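Local coordinates for protein endosialidase (Enterobacteria phage phi92, PDB 4HIZ) that cleaves polymers of sialic acid internally as a phage endosialidase, acting on alpha-2,8 and alpha-2,9 linkages, and forms a trimer, at residues W26-G30 with S44-N48; N392-T397 with E419-E424; S625-Y630 with A640-P645. One frame throughout, in Å; residues are numbered along the deposited sequence. Where two conformers were deposited one is given.

Interaction 1 of 3, residues W26-G30 with S44-N48; sequences WIIDG and SKFKN
With chi1 of 63° for W26 and 71° for K47, the CG of each sits between its backbone N and carbonyl carbon, and this common setting lays the extended lysine across the indole. The pair decorates two successive parallel beta bridges, I28 with F46 and D29 with K47, in the N-terminal extension of the endosialidase. K47 CE lies 3.6 Å from the centroid of the six-membered ring of W26 and 16° off its normal, a CH-pi contact over the face.

Backbone bonds set the register. K45 O receives both I27 N, at 2.8 Å from above the carbonyl plane, and the longer bond from I28 N, which lies in that plane. K47 N then donates to I28 O at 3.0 Å, and G30 N to K47 O, the alternation expected of parallel strands.

On the face opposite D29 and K47, the CB of I28 rests 3.8 Å from F46 CD2, the two side chains running side by side; F51 meets the phenyl ring edge-to-face. K45 bends at chi2 and chi3 to bring its CE against I27, while its NZ forms a salt bridge with D70 of the second subunit. Where the chain turns a corner at 47 and 48, N48 ND2 reaches D29 OD1 at 3.1 Å from above the carboxylate plane, and the same oxygen also accepts from R31 N.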
ATOM      1  N   TRP A  26      21.944 -23.524 -12.020  1.00 39.13           N
ATOM      2  CA  TRP A  26      22.010 -24.595 -13.007  1.00 36.89           C
ATOM      3  C   TRP A  26      23.384 -25.279 -13.038  1.00 33.90           C
ATOM      4  O   TRP A  26      24.416 -24.670 -12.743  1.00 35.90           O
ATOM      5  CB  TRP A  26      21.639 -24.068 -14.399  1.00 37.71           C
ATOM      6  CG  TRP A  26      22.600 -23.021 -14.921  1.00 39.50           C
ATOM      7  CD1 TRP A  26      22.542 -21.665 -14.708  1.00 41.42           C
ATOM      8  CD2 TRP A  26      23.755 -23.249 -15.747  1.00 40.56           C
ATOM      9  NE1 TRP A  26      23.590 -21.042 -15.349  1.00 42.16           N
ATOM     10  CE2 TRP A  26      24.349 -21.989 -15.991  1.00 44.26           C
ATOM     11  CE3 TRP A  26      24.342 -24.392 -16.300  1.00 40.10           C
ATOM     12  CZ2 TRP A  26      25.505 -21.848 -16.768  1.00 49.19           C
ATOM     13  CZ3 TRP A  26      25.488 -24.249 -17.069  1.00 44.18           C
ATOM     14  CH2 TRP A  26      26.055 -22.988 -17.297  1.00 48.77           C
ATOM     15  N   ILE A  27      23.381 -26.554 -13.402  1.00 31.62           N
ATOM     16  CA  ILE A  27      24.612 -27.308 -13.591  1.00 33.13           C
ATOM     17  C   ILE A  27      24.740 -27.710 -15.050  1.00 31.92           C
ATOM     18  O   ILE A  27      25.834 -27.698 -15.620  1.00 36.55           O
ATOM     19  CB  ILE A  27      24.632 -28.574 -12.700  1.00 36.43           C
ATOM     20  CG1 ILE A  27      24.721 -28.166 -11.229  1.00 42.21           C
ATOM     21  CG2 ILE A  27      25.791 -29.506 -13.078  1.00 34.82           C
ATOM     22  CD1 ILE A  27      24.848 -29.347 -10.264  1.00 48.23           C
ATOM     23  N   ILE A  28      23.615 -28.025 -15.681  1.00 26.35           N
ATOM     24  CA  ILE A  28      23.672 -28.514 -17.039  1.00 26.33           C
ATOM     25  C   ILE A  28      23.026 -27.499 -17.931  1.00 27.47           C
ATOM     26  O   ILE A  28      21.911 -27.056 -17.651  1.00 29.99           O
ATOM     27  CB  ILE A  28      22.885 -29.841 -17.196  1.00 33.51           C
ATOM     28  CG1 ILE A  28      23.488 -30.920 -16.299  1.00 42.48           C
ATOM     29  CG2 ILE A  28      22.855 -30.287 -18.670  1.00 34.47           C
ATOM     30  CD1 ILE A  28      24.966 -30.972 -16.387  1.00 49.11           C
ATOM     31  N   ASP A  29      23.731 -27.133 -19.001  1.00 26.07           N
ATOM     32  CA  ASP A  29      23.157 -26.302 -20.034  1.00 25.62           C
ATOM     33  C   ASP A  29      22.611 -27.261 -21.096  1.00 25.87           C
ATOM     34  O   ASP A  29      23.367 -27.946 -21.808  1.00 26.29           O
ATOM     35  CB  ASP A  29      24.228 -25.386 -20.612  1.00 27.42           C
ATOM     36  CG  ASP A  29      23.706 -24.524 -21.755  1.00 31.19           C
ATOM     37  OD1 ASP A  29      22.492 -24.553 -22.036  1.00 30.17           O
ATOM     38  OD2 ASP A  29      24.517 -23.804 -22.361  1.00 35.06           O
ATOM     39  N   GLY A  30      21.291 -27.333 -21.176  1.00 26.07           N
ATOM     40  CA  GLY A  30      20.661 -28.214 -22.134  1.00 26.28           C
ATOM     41  C   GLY A  30      20.760 -27.739 -23.576  1.00 27.87           C
ATOM     42  O   GLY A  30      20.344 -28.459 -24.481  1.00 29.82           O
ATOM     43  N   SER A  44      15.280 -27.803 -11.558  1.00 18.32           N
ATOM     44  CA  SER A  44      15.875 -26.524 -11.189  0.51 19.55           C
ATOM     45  C   SER A  44      17.401 -26.497 -11.378  1.00 20.21           C
ATOM     46  O   SER A  44      18.008 -25.424 -11.366  1.00 22.46           O
ATOM     47  CB  SER A  44      15.509 -26.169  -9.753  0.51 20.80           C
ATOM     48  OG  SER A  44      15.997 -27.161  -8.890  0.51 21.43           O
ATOM     49  N   LYS A  45      18.013 -27.667 -11.576  1.00 20.47           N
ATOM     50  CA  LYS A  45      19.457 -27.761 -11.829  1.00 23.06           C
ATOM     51  C   LYS A  45      19.826 -27.730 -13.327  1.00 22.63           C
ATOM     52  O   LYS A  45      20.994 -27.966 -13.697  1.00 25.10           O
ATOM     53  CB  LYS A  45      20.037 -29.022 -11.191  1.00 26.38           C
ATOM     54  CG  LYS A  45      19.876 -29.092  -9.671  1.00 31.77           C
ATOM     55  CD  LYS A  45      20.386 -27.818  -8.962  1.00 39.85           C
ATOM     56  CE  LYS A  45      21.905 -27.688  -9.006  1.00 45.07           C
ATOM     57  NZ  LYS A  45      22.454 -26.472  -8.277  1.00 45.91           N
ATOM     58  N   PHE A  46      18.855 -27.435 -14.180  1.00 19.93           N
ATOM     59  CA  PHE A  46      19.116 -27.333 -15.613  1.00 19.23           C
ATOM     60  C   PHE A  46      18.786 -25.927 -16.060  1.00 18.47           C
ATOM     61  O   PHE A  46      17.889 -25.269 -15.483  1.00 17.27           O
ATOM     62  CB  PHE A  46      18.183 -28.234 -16.405  1.00 19.57           C
ATOM     63  CG  PHE A  46      18.438 -29.706 -16.237  1.00 21.10           C
ATOM     64  CD1 PHE A  46      17.967 -30.378 -15.115  1.00 21.45           C
ATOM     65  CD2 PHE A  46      19.112 -30.427 -17.231  1.00 22.56           C
ATOM     66  CE1 PHE A  46      18.161 -31.758 -14.971  1.00 22.45           C
ATOM     67  CE2 PHE A  46      19.331 -31.816 -17.102  1.00 23.30           C
ATOM     68  CZ  PHE A  46      18.857 -32.483 -15.972  1.00 22.83           C
ATOM     69  N   LYS A  47      19.463 -25.471 -17.111  1.00 18.06           N
ATOM     70  CA  LYS A  47      18.891 -24.386 -17.899  1.00 18.54           C
ATOM     71  C   LYS A  47      18.807 -24.805 -19.350  1.00 17.35           C
ATOM     72  O   LYS A  47      19.482 -25.744 -19.785  1.00 17.79           O
ATOM     73  CB  LYS A  47      19.719 -23.093 -17.788  1.00 21.80           C
ATOM     74  CG  LYS A  47      21.064 -23.133 -18.504  1.00 25.99           C
ATOM     75  CD  LYS A  47      21.654 -21.723 -18.657  1.00 30.46           C
ATOM     76  CE  LYS A  47      23.049 -21.783 -19.280  1.00 33.26           C
ATOM     77  NZ  LYS A  47      23.678 -20.446 -19.410  1.00 34.75           N
ATOM     78  N   ASN A  48      17.936 -24.127 -20.081  1.00 16.93           N
ATOM     79  CA  ASN A  48      17.787 -24.357 -21.519  1.00 17.52           C
ATOM     80  C   ASN A  48      17.514 -25.827 -21.859  1.00 17.90           C
ATOM     81  O   ASN A  48      18.038 -26.344 -22.841  1.00 18.90           O
ATOM     82  CB  ASN A  48      19.045 -23.890 -22.248  1.00 19.76           C
ATOM     83  CG  ASN A  48      19.398 -22.442 -21.932  1.00 23.51           C
ATOM     84  OD1 ASN A  48      18.538 -21.644 -21.555  1.00 24.38           O
ATOM     85  ND2 ASN A  48      20.663 -22.098 -22.093  1.00 25.08           N
TER

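Interaction 2 of 3, residues N392-T397 with E419-E424; sequences NNVHHT and EWEGQE
Neither N392-T397 nor E419-E424 is a regular strand or helix, and no direct hydrogen bond crosses between them. Their backbones come closest where the CA atoms of N393 and G422 stand 4.7 Å apart, and N392 O lies 3.0 Å from G422 CA. G422 belongs to a type II beta turn from E421 to E424, closed by the bond from E424 N to E421 O. Water does the joining instead: one molecule donates to N392 O and to W420 O, at 2.7 Å each, and a second accepts from H395 N and lies where it can donate to W420 O. The carbonyl of W420 may thus be tied to the other loop at two points.

H395 is the central side chain. Its CG sits between the backbone N and the carbonyl carbon (chi1 64°), folding the imidazole back so that ND1 donates to N393 O at 2.7 Å, with the acceptor close to the ring plane. NE2, at the far edge, is 2.8 Å from an in-plane water that donates to E424 O; the ring thus has contacts at both nitrogens, which would restrain its rotation. H395 CD2 also lies over the centre of the H396 ring; H396 NE2 bonds to D426.

W420 fills the apolar side. V394 CG1 lies alongside the indole, 4.0 Å from W420 CZ2, and T397 CG2 approaches CZ3 at 3.7 Å. Polar partners flank the second loop, E419 with R428 and the backbone N of N427, E421 with R435 and R55. Two irregular loops linked largely through ordered water and a buried aromatic, one following strand 386-389 and the other preceding strand 435-442, form part of the loop layer connecting strands of the catalytic beta-propeller.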
ATOM      1  N   ASN A 392      -6.480 -36.903 -26.760  1.00 14.82           N
ATOM      2  CA  ASN A 392      -6.442 -37.102 -25.313  1.00 15.61           C
ATOM      3  C   ASN A 392      -7.408 -36.238 -24.477  1.00 15.22           C
ATOM      4  O   ASN A 392      -7.139 -35.994 -23.301  1.00 14.88           O
ATOM      5  CB  ASN A 392      -5.010 -37.004 -24.773  1.00 17.65           C
ATOM      6  CG  ASN A 392      -4.089 -38.059 -25.368  1.00 18.74           C
ATOM      7  OD1 ASN A 392      -2.991 -37.752 -25.849  1.00 21.13           O
ATOM      8  ND2 ASN A 392      -4.508 -39.303 -25.296  1.00 18.08           N
ATOM      9  N   ASN A 393      -8.537 -35.833 -25.069  1.00 14.83           N
ATOM     10  CA  ASN A 393      -9.666 -35.239 -24.323  1.00 14.50           C
ATOM     11  C   ASN A 393      -9.227 -34.027 -23.485  1.00 14.50           C
ATOM     12  O   ASN A 393      -9.352 -34.028 -22.256  1.00 14.82           O
ATOM     13  CB  ASN A 393     -10.357 -36.274 -23.396  1.00 14.15           C
ATOM     14  CG  ASN A 393     -10.823 -37.526 -24.134  1.00 14.61           C
ATOM     15  OD1 ASN A 393     -10.766 -37.610 -25.368  1.00 16.08           O
ATOM     16  ND2 ASN A 393     -11.319 -38.512 -23.368  1.00 14.98           N
ATOM     17  N   VAL A 394      -8.678 -33.008 -24.141  1.00 13.06           N
ATOM     18  CA  VAL A 394      -8.290 -31.785 -23.424  1.00 13.39           C
ATOM     19  C   VAL A 394      -9.594 -31.157 -22.912  1.00 12.42           C
ATOM     20  O   VAL A 394     -10.552 -30.982 -23.667  1.00 13.33           O
ATOM     21  CB  VAL A 394      -7.490 -30.831 -24.346  1.00 13.74           C
ATOM     22  CG1 VAL A 394      -7.106 -29.525 -23.620  1.00 13.47           C
ATOM     23  CG2 VAL A 394      -6.185 -31.545 -24.889  1.00 14.27           C
ATOM     24  N   HIS A 395      -9.641 -30.847 -21.617  1.00 12.14           N
ATOM     25  CA  HIS A 395     -10.892 -30.460 -20.980  1.00 11.98           C
ATOM     26  C   HIS A 395     -10.695 -29.458 -19.832  1.00 12.46           C
ATOM     27  O   HIS A 395      -9.583 -29.317 -19.284  1.00 12.32           O
ATOM     28  CB  HIS A 395     -11.643 -31.723 -20.492  1.00 13.33           C
ATOM     29  CG  HIS A 395     -10.900 -32.474 -19.433  1.00 13.59           C
ATOM     30  ND1 HIS A 395      -9.811 -33.271 -19.707  1.00 14.00           N
ATOM     31  CD2 HIS A 395     -11.097 -32.553 -18.096  1.00 14.64           C
ATOM     32  CE1 HIS A 395      -9.358 -33.806 -18.581  1.00 14.46           C
ATOM     33  NE2 HIS A 395     -10.123 -33.384 -17.589  1.00 14.53           N
ATOM     34  N   HIS A 396     -11.776 -28.751 -19.515  1.00 12.43           N
ATOM     35  CA  HIS A 396     -11.924 -27.857 -18.354  1.00 11.84           C
ATOM     36  C   HIS A 396     -11.271 -26.513 -18.510  1.00 12.93           C
ATOM     37  O   HIS A 396     -11.420 -25.637 -17.624  1.00 14.27           O
ATOM     38  CB  HIS A 396     -11.422 -28.480 -17.029  1.00 12.93           C
ATOM     39  CG  HIS A 396     -12.281 -29.586 -16.516  1.00 14.96           C
ATOM     40  ND1 HIS A 396     -13.522 -29.899 -17.043  1.00 15.86           N
ATOM     41  CD2 HIS A 396     -12.073 -30.449 -15.495  1.00 16.78           C
ATOM     42  CE1 HIS A 396     -14.030 -30.928 -16.378  1.00 16.98           C
ATOM     43  NE2 HIS A 396     -13.171 -31.279 -15.433  1.00 16.64           N
ATOM     44  N   THR A 397     -10.553 -26.347 -19.617  1.00 12.13           N
ATOM     45  CA  THR A 397      -9.850 -25.074 -19.846  1.00 12.19           C
ATOM     46  C   THR A 397     -10.255 -24.486 -21.191  1.00 12.94           C
ATOM     47  O   THR A 397     -10.359 -25.214 -22.196  1.00 13.03           O
ATOM     48  CB  THR A 397      -8.297 -25.246 -19.741  1.00 13.19           C
ATOM     49  OG1 THR A 397      -7.654 -23.975 -19.917  1.00 13.11           O
ATOM     50  CG2 THR A 397      -7.726 -26.195 -20.795  1.00 14.13           C
ATOM     51  N   GLU A 419      -5.351 -33.108 -13.551  1.00 13.05           N
ATOM     52  CA  GLU A 419      -6.617 -33.209 -14.298  1.00 12.94           C
ATOM     53  C   GLU A 419      -6.423 -33.077 -15.801  1.00 12.83           C
ATOM     54  O   GLU A 419      -7.353 -33.346 -16.576  1.00 13.84           O
ATOM     55  CB  GLU A 419      -7.632 -32.158 -13.826  1.00 13.50           C
ATOM     56  CG  GLU A 419      -8.018 -32.310 -12.385  1.00 14.68           C
ATOM     57  CD  GLU A 419      -9.064 -31.297 -11.939  1.00 15.57           C
ATOM     58  OE1 GLU A 419      -9.552 -30.494 -12.771  1.00 15.66           O
ATOM     59  OE2 GLU A 419      -9.424 -31.318 -10.747  1.00 16.39           O
ATOM     60  N   TRP A 420      -5.232 -32.663 -16.232  1.00 11.61           N
ATOM     61  CA  TRP A 420      -5.067 -32.331 -17.666  1.00 11.90           C
ATOM     62  C   TRP A 420      -5.292 -33.541 -18.589  1.00 12.75           C
ATOM     63  O   TRP A 420      -6.002 -33.466 -19.624  1.00 13.35           O
ATOM     64  CB  TRP A 420      -3.660 -31.786 -17.932  1.00 12.48           C
ATOM     65  CG  TRP A 420      -3.458 -31.327 -19.358  1.00 12.32           C
ATOM     66  CD1 TRP A 420      -2.918 -32.063 -20.365  1.00 13.60           C
ATOM     67  CD2 TRP A 420      -3.714 -30.014 -19.904  1.00 13.08           C
ATOM     68  NE1 TRP A 420      -2.866 -31.313 -21.526  1.00 13.44           N
ATOM     69  CE2 TRP A 420      -3.326 -30.044 -21.258  1.00 13.76           C
ATOM     70  CE3 TRP A 420      -4.264 -28.839 -19.385  1.00 12.19           C
ATOM     71  CZ2 TRP A 420      -3.477 -28.933 -22.113  1.00 12.76           C
ATOM     72  CZ3 TRP A 420      -4.389 -27.728 -20.219  1.00 11.85           C
ATOM     73  CH2 TRP A 420      -4.007 -27.790 -21.569  1.00 11.63           C
ATOM     74  N   GLU A 421      -4.658 -34.645 -18.239  1.00 12.64           N
ATOM     75  CA  GLU A 421      -4.671 -35.819 -19.119  1.00 11.80           C
ATOM     76  C   GLU A 421      -6.064 -36.412 -19.285  1.00 13.37           C
ATOM     77  O   GLU A 421      -6.883 -36.419 -18.361  1.00 13.45           O
ATOM     78  CB  GLU A 421      -3.724 -36.899 -18.572  1.00 13.02           C
ATOM     79  CG  GLU A 421      -2.211 -36.517 -18.598  1.00 13.51           C
ATOM     80  CD  GLU A 421      -1.688 -35.828 -17.342  1.00 13.80           C
ATOM     81  OE1 GLU A 421      -2.489 -35.238 -16.565  1.00 14.05           O
ATOM     82  OE2 GLU A 421      -0.445 -35.900 -17.159  1.00 14.34           O
ATOM     83  N   GLY A 422      -6.307 -36.911 -20.482  1.00 14.76           N
ATOM     84  CA  GLY A 422      -7.600 -37.501 -20.801  1.00 15.00           C
ATOM     85  C   GLY A 422      -7.912 -38.647 -19.860  1.00 15.55           C
ATOM     86  O   GLY A 422      -7.026 -39.441 -19.528  1.00 16.39           O
ATOM     87  N   GLN A 423      -9.178 -38.695 -19.448  0.67 15.70           N
ATOM     88  CA  GLN A 423      -9.766 -39.699 -18.565  0.67 16.61           C
ATOM     89  C   GLN A 423      -9.453 -39.491 -17.082  0.67 15.48           C
ATOM     90  O   GLN A 423     -10.098 -40.109 -16.239  0.67 16.31           O
ATOM     91  CB  GLN A 423      -9.452 -41.152 -19.000  0.67 19.20           C
ATOM     92  CG  GLN A 423      -9.946 -41.526 -20.420  0.67 22.52           C
ATOM     93  CD  GLN A 423     -11.466 -41.671 -20.526  0.67 25.70           C
ATOM     94  OE1 GLN A 423     -12.168 -41.663 -19.519  0.67 27.20           O
ATOM     95  NE2 GLN A 423     -11.977 -41.799 -21.759  0.67 26.62           N
ATOM     96  N   GLU A 424      -8.483 -38.633 -16.756  1.00 15.64           N
ATOM     97  CA  GLU A 424      -8.161 -38.405 -15.355  1.00 15.80           C
ATOM     98  C   GLU A 424      -9.324 -37.783 -14.614  1.00 15.72           C
ATOM     99  O   GLU A 424     -10.042 -36.939 -15.164  1.00 15.64           O
ATOM    100  CB  GLU A 424      -6.938 -37.491 -15.224  1.00 17.58           C
ATOM    101  CG  GLU A 424      -5.672 -38.173 -15.614  1.00 21.08           C
ATOM    102  CD  GLU A 424      -5.401 -39.388 -14.743  1.00 25.83           C
ATOM    103  OE1 GLU A 424      -5.257 -39.232 -13.503  1.00 28.96           O
ATOM    104  OE2 GLU A 424      -5.308 -40.496 -15.296  1.00 26.92           O
TER
HETATM  105  O   HOH W   1      -5.538 -34.032 -22.238  1.00 13.79           O
HETATM  106  O   HOH W   2      -7.027 -31.007 -20.355  1.00 13.94           O
HETATM  107  O   HOH W   3      -8.053 -30.608 -17.289  1.00 15.26           O
HETATM  108  O   HOH W   4     -10.485 -34.149 -14.876  1.00 18.01           O

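Interaction 3 of 3, residues S625-Y630 with A640-P645; sequences SLLQLY and AILYAP
Strands 626-630 and 640-643 form an antiparallel beta hairpin in the C-terminal region of the phage-fibre clan, the middle and one outer strand of a three-strand antiparallel sheet with 610-614. The strand axes approach to 4.8 Å and their N-to-C directions differ by 171°. Two hydrogen-bonded pairs, L626 with Y643 and Q628 with I641, alternate with the non-hydrogen-bonded pairs L627-L642 and L629-A640. Four backbone bonds result: L626 N to Y643 O and Y643 N to L626 O, then the reciprocal pair between Q628 and I641, where Q628 N to I641 O is nearly straight at 178°.

On the side carrying L626, Q628, I641 and Y643, the aliphatic part of Q628 crosses the tyrosine, its CG 3.6 Å from Y643 CE1. With CG anti to the carbonyl carbon and the chain extended beyond it, Q628 sends OE1 on to R610. Further along, I641 CD1 comes 3.6 Å from Y630 CZ. The other side is aliphatic: L629 CD2 meets A640 CB at 3.7 Å, and L627 CD1 lies 4.3 Å from L642 CB.

L627 packs on L627 of both other subunits and L629 on S625 of the third, a strand of which pairs in parallel with A640-L642. The chemistry implies backbone polarity met across chains and within, where L627 and L629 bond to L613 and L611, with those two leucines turned to neighbouring subunits.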
ATOM      1  N   SER A 625     -20.890  28.752  23.805  0.73 12.32           N
ATOM      2  CA  SER A 625     -22.175  28.142  24.157  0.73 11.25           C
ATOM      3  C   SER A 625     -22.109  26.630  23.950  0.73 12.22           C
ATOM      4  O   SER A 625     -21.337  26.143  23.116  0.73 13.43           O
ATOM      5  CB  SER A 625     -23.301  28.758  23.310  0.73 11.30           C
ATOM      6  OG  SER A 625     -23.055  28.571  21.932  0.73 11.80           O
ATOM      7  N   LEU A 626     -22.924  25.903  24.713  1.00 11.55           N
ATOM      8  CA  LEU A 626     -22.939  24.428  24.696  1.00 12.32           C
ATOM      9  C   LEU A 626     -24.383  23.951  24.701  1.00 12.00           C
ATOM     10  O   LEU A 626     -25.223  24.549  25.384  1.00 13.17           O
ATOM     11  CB  LEU A 626     -22.347  23.832  25.998  1.00 13.38           C
ATOM     12  CG  LEU A 626     -20.968  24.318  26.432  1.00 15.23           C
ATOM     13  CD1 LEU A 626     -20.656  23.781  27.841  1.00 16.98           C
ATOM     14  CD2 LEU A 626     -19.896  23.861  25.445  1.00 15.65           C
ATOM     15  N   LEU A 627     -24.659  22.854  23.989  1.00 11.46           N
ATOM     16  CA  LEU A 627     -25.893  22.107  24.246  1.00 10.25           C
ATOM     17  C   LEU A 627     -25.474  20.722  24.738  1.00 10.49           C
ATOM     18  O   LEU A 627     -24.710  20.017  24.068  1.00 10.99           O
ATOM     19  CB  LEU A 627     -26.725  21.986  22.958  1.00 10.55           C
ATOM     20  CG  LEU A 627     -27.934  21.020  23.101  1.00 11.67           C
ATOM     21  CD1 LEU A 627     -28.919  21.545  24.146  1.00 12.68           C
ATOM     22  CD2 LEU A 627     -28.635  20.826  21.707  1.00 13.45           C
ATOM     23  N   GLN A 628     -25.937  20.344  25.928  1.00 11.22           N
ATOM     24  CA  GLN A 628     -25.608  19.021  26.457  1.00 10.73           C
ATOM     25  C   GLN A 628     -26.876  18.167  26.447  1.00 11.31           C
ATOM     26  O   GLN A 628     -27.934  18.563  26.984  1.00 12.31           O
ATOM     27  CB  GLN A 628     -25.032  19.104  27.894  1.00 11.10           C
ATOM     28  CG  GLN A 628     -23.707  19.926  27.925  1.00 12.63           C
ATOM     29  CD  GLN A 628     -22.810  19.532  29.077  1.00 14.56           C
ATOM     30  OE1 GLN A 628     -22.854  18.407  29.553  1.00 15.28           O
ATOM     31  NE2 GLN A 628     -21.956  20.457  29.499  1.00 15.80           N
ATOM     32  N   LEU A 629     -26.768  16.999  25.834  1.00 10.77           N
ATOM     33  CA  LEU A 629     -27.890  16.061  25.786  1.00 11.36           C
ATOM     34  C   LEU A 629     -27.461  14.866  26.630  1.00 11.46           C
ATOM     35  O   LEU A 629     -26.489  14.184  26.272  1.00 11.20           O
ATOM     36  CB  LEU A 629     -28.115  15.618  24.328  1.00 11.55           C
ATOM     37  CG  LEU A 629     -28.528  16.762  23.394  1.00 13.08           C
ATOM     38  CD1 LEU A 629     -28.557  16.324  21.881  1.00 14.08           C
ATOM     39  CD2 LEU A 629     -29.844  17.388  23.848  1.00 14.76           C
ATOM     40  N   TYR A 630     -28.132  14.626  27.762  1.00 11.27           N
ATOM     41  CA  TYR A 630     -27.738  13.514  28.633  1.00 11.83           C
ATOM     42  C   TYR A 630     -28.368  12.194  28.183  1.00 13.12           C
ATOM     43  O   TYR A 630     -29.499  12.178  27.710  1.00 14.30           O
ATOM     44  CB  TYR A 630     -28.175  13.779  30.086  1.00 12.74           C
ATOM     45  CG  TYR A 630     -27.476  14.902  30.834  1.00 14.33           C
ATOM     46  CD1 TYR A 630     -26.547  15.735  30.234  1.00 15.10           C
ATOM     47  CD2 TYR A 630     -27.770  15.114  32.170  1.00 15.80           C
ATOM     48  CE1 TYR A 630     -25.895  16.768  30.980  1.00 15.11           C
ATOM     49  CE2 TYR A 630     -27.173  16.117  32.908  1.00 17.27           C
ATOM     50  CZ  TYR A 630     -26.227  16.946  32.319  1.00 15.97           C
ATOM     51  OH  TYR A 630     -25.634  17.950  33.084  1.00 17.00           O
ATOM     52  N   ALA A 640     -31.816  17.628  28.966  1.00 12.54           N
ATOM     53  CA  ALA A 640     -31.077  18.431  27.989  1.00 12.15           C
ATOM     54  C   ALA A 640     -30.841  19.785  28.627  1.00 12.40           C
ATOM     55  O   ALA A 640     -31.748  20.337  29.260  1.00 13.01           O
ATOM     56  CB  ALA A 640     -31.908  18.605  26.726  1.00 12.11           C
ATOM     57  N   ILE A 641     -29.616  20.321  28.502  1.00 12.42           N
ATOM     58  CA  ILE A 641     -29.337  21.616  29.078  1.00 13.07           C
ATOM     59  C   ILE A 641     -28.622  22.487  28.060  1.00 12.56           C
ATOM     60  O   ILE A 641     -27.610  22.073  27.469  1.00 12.43           O
ATOM     61  CB  ILE A 641     -28.414  21.492  30.325  1.00 14.51           C
ATOM     62  CG1 ILE A 641     -28.987  20.472  31.307  1.00 18.68           C
ATOM     63  CG2 ILE A 641     -28.230  22.855  31.011  1.00 13.62           C
ATOM     64  CD1 ILE A 641     -28.003  20.119  32.419  1.00 23.04           C
ATOM     65  N   LEU A 642     -29.157  23.693  27.863  1.00 12.09           N
ATOM     66  CA  LEU A 642     -28.565  24.661  26.940  1.00 11.38           C
ATOM     67  C   LEU A 642     -27.791  25.700  27.763  1.00 12.22           C
ATOM     68  O   LEU A 642     -28.341  26.277  28.700  1.00 13.14           O
ATOM     69  CB  LEU A 642     -29.681  25.331  26.102  1.00 12.55           C
ATOM     70  CG  LEU A 642     -29.199  26.443  25.146  1.00 15.11           C
ATOM     71  CD1 LEU A 642     -28.297  25.891  24.052  1.00 16.50           C
ATOM     72  CD2 LEU A 642     -30.434  27.058  24.510  1.00 16.23           C
ATOM     73  N   TYR A 643     -26.515  25.903  27.420  1.00 11.86           N
ATOM     74  CA  TYR A 643     -25.649  26.882  28.092  1.00 12.65           C
ATOM     75  C   TYR A 643     -25.336  27.986  27.093  1.00 13.19           C
ATOM     76  O   TYR A 643     -24.716  27.730  26.063  1.00 14.46           O
ATOM     77  CB  TYR A 643     -24.322  26.227  28.489  1.00 13.85           C
ATOM     78  CG  TYR A 643     -24.473  25.055  29.442  1.00 16.53           C
ATOM     79  CD1 TYR A 643     -24.837  23.789  28.979  1.00 17.81           C
ATOM     80  CD2 TYR A 643     -24.241  25.211  30.795  1.00 21.26           C
ATOM     81  CE1 TYR A 643     -24.976  22.712  29.860  1.00 21.25           C
ATOM     82  CE2 TYR A 643     -24.393  24.130  31.690  1.00 24.55           C
ATOM     83  CZ  TYR A 643     -24.726  22.900  31.212  1.00 26.88           C
ATOM     84  OH  TYR A 643     -24.876  21.840  32.098  1.00 33.42           O
ATOM     85  N   ALA A 644     -25.796  29.198  27.350  1.00 12.28           N
ATOM     86  CA  ALA A 644     -25.596  30.270  26.362  1.00 12.62           C
ATOM     87  C   ALA A 644     -25.322  31.574  27.108  1.00 13.07           C
ATOM     88  O   ALA A 644     -26.231  32.369  27.274  1.00 12.87           O
ATOM     89  CB  ALA A 644     -26.854  30.405  25.440  1.00 13.23           C
ATOM     90  N   PRO A 645     -24.072  31.773  27.590  1.00 14.25           N
ATOM     91  CA  PRO A 645     -23.762  32.972  28.368  1.00 15.51           C
ATOM     92  C   PRO A 645     -24.129  34.260  27.625  1.00 15.55           C
ATOM     93  O   PRO A 645     -24.450  35.245  28.289  1.00 17.18           O
ATOM     94  CB  PRO A 645     -22.240  32.886  28.540  1.00 15.79           C
ATOM     95  CG  PRO A 645     -21.962  31.372  28.583  1.00 15.32           C
ATOM     96  CD  PRO A 645     -22.947  30.818  27.541  1.00 14.41           C
TER

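The three contacts follow one another along the chain without touching: interactions 1 and 2 have centres 30 Å apart, whereas the centre of interaction 3 lies 76 Å or more from theirs. Interactions 1 and 2 border strands of one mixed sheet (33-36 and 49-53; 401-404, 407-413 and 435-442); interaction 3 belongs to a separate one. Interaction 1 is a surface contact, a brief parallel pairing with a lysine on an indole. Interaction 2, partly buried, joins loops through water and a histidine. Interaction 3 is the buried one, a regular hairpin. Interaction 1 meets the second subunit through a salt bridge, interaction 3 continues its sheet into the third and contacts the second, and interaction 2 is touched by neither.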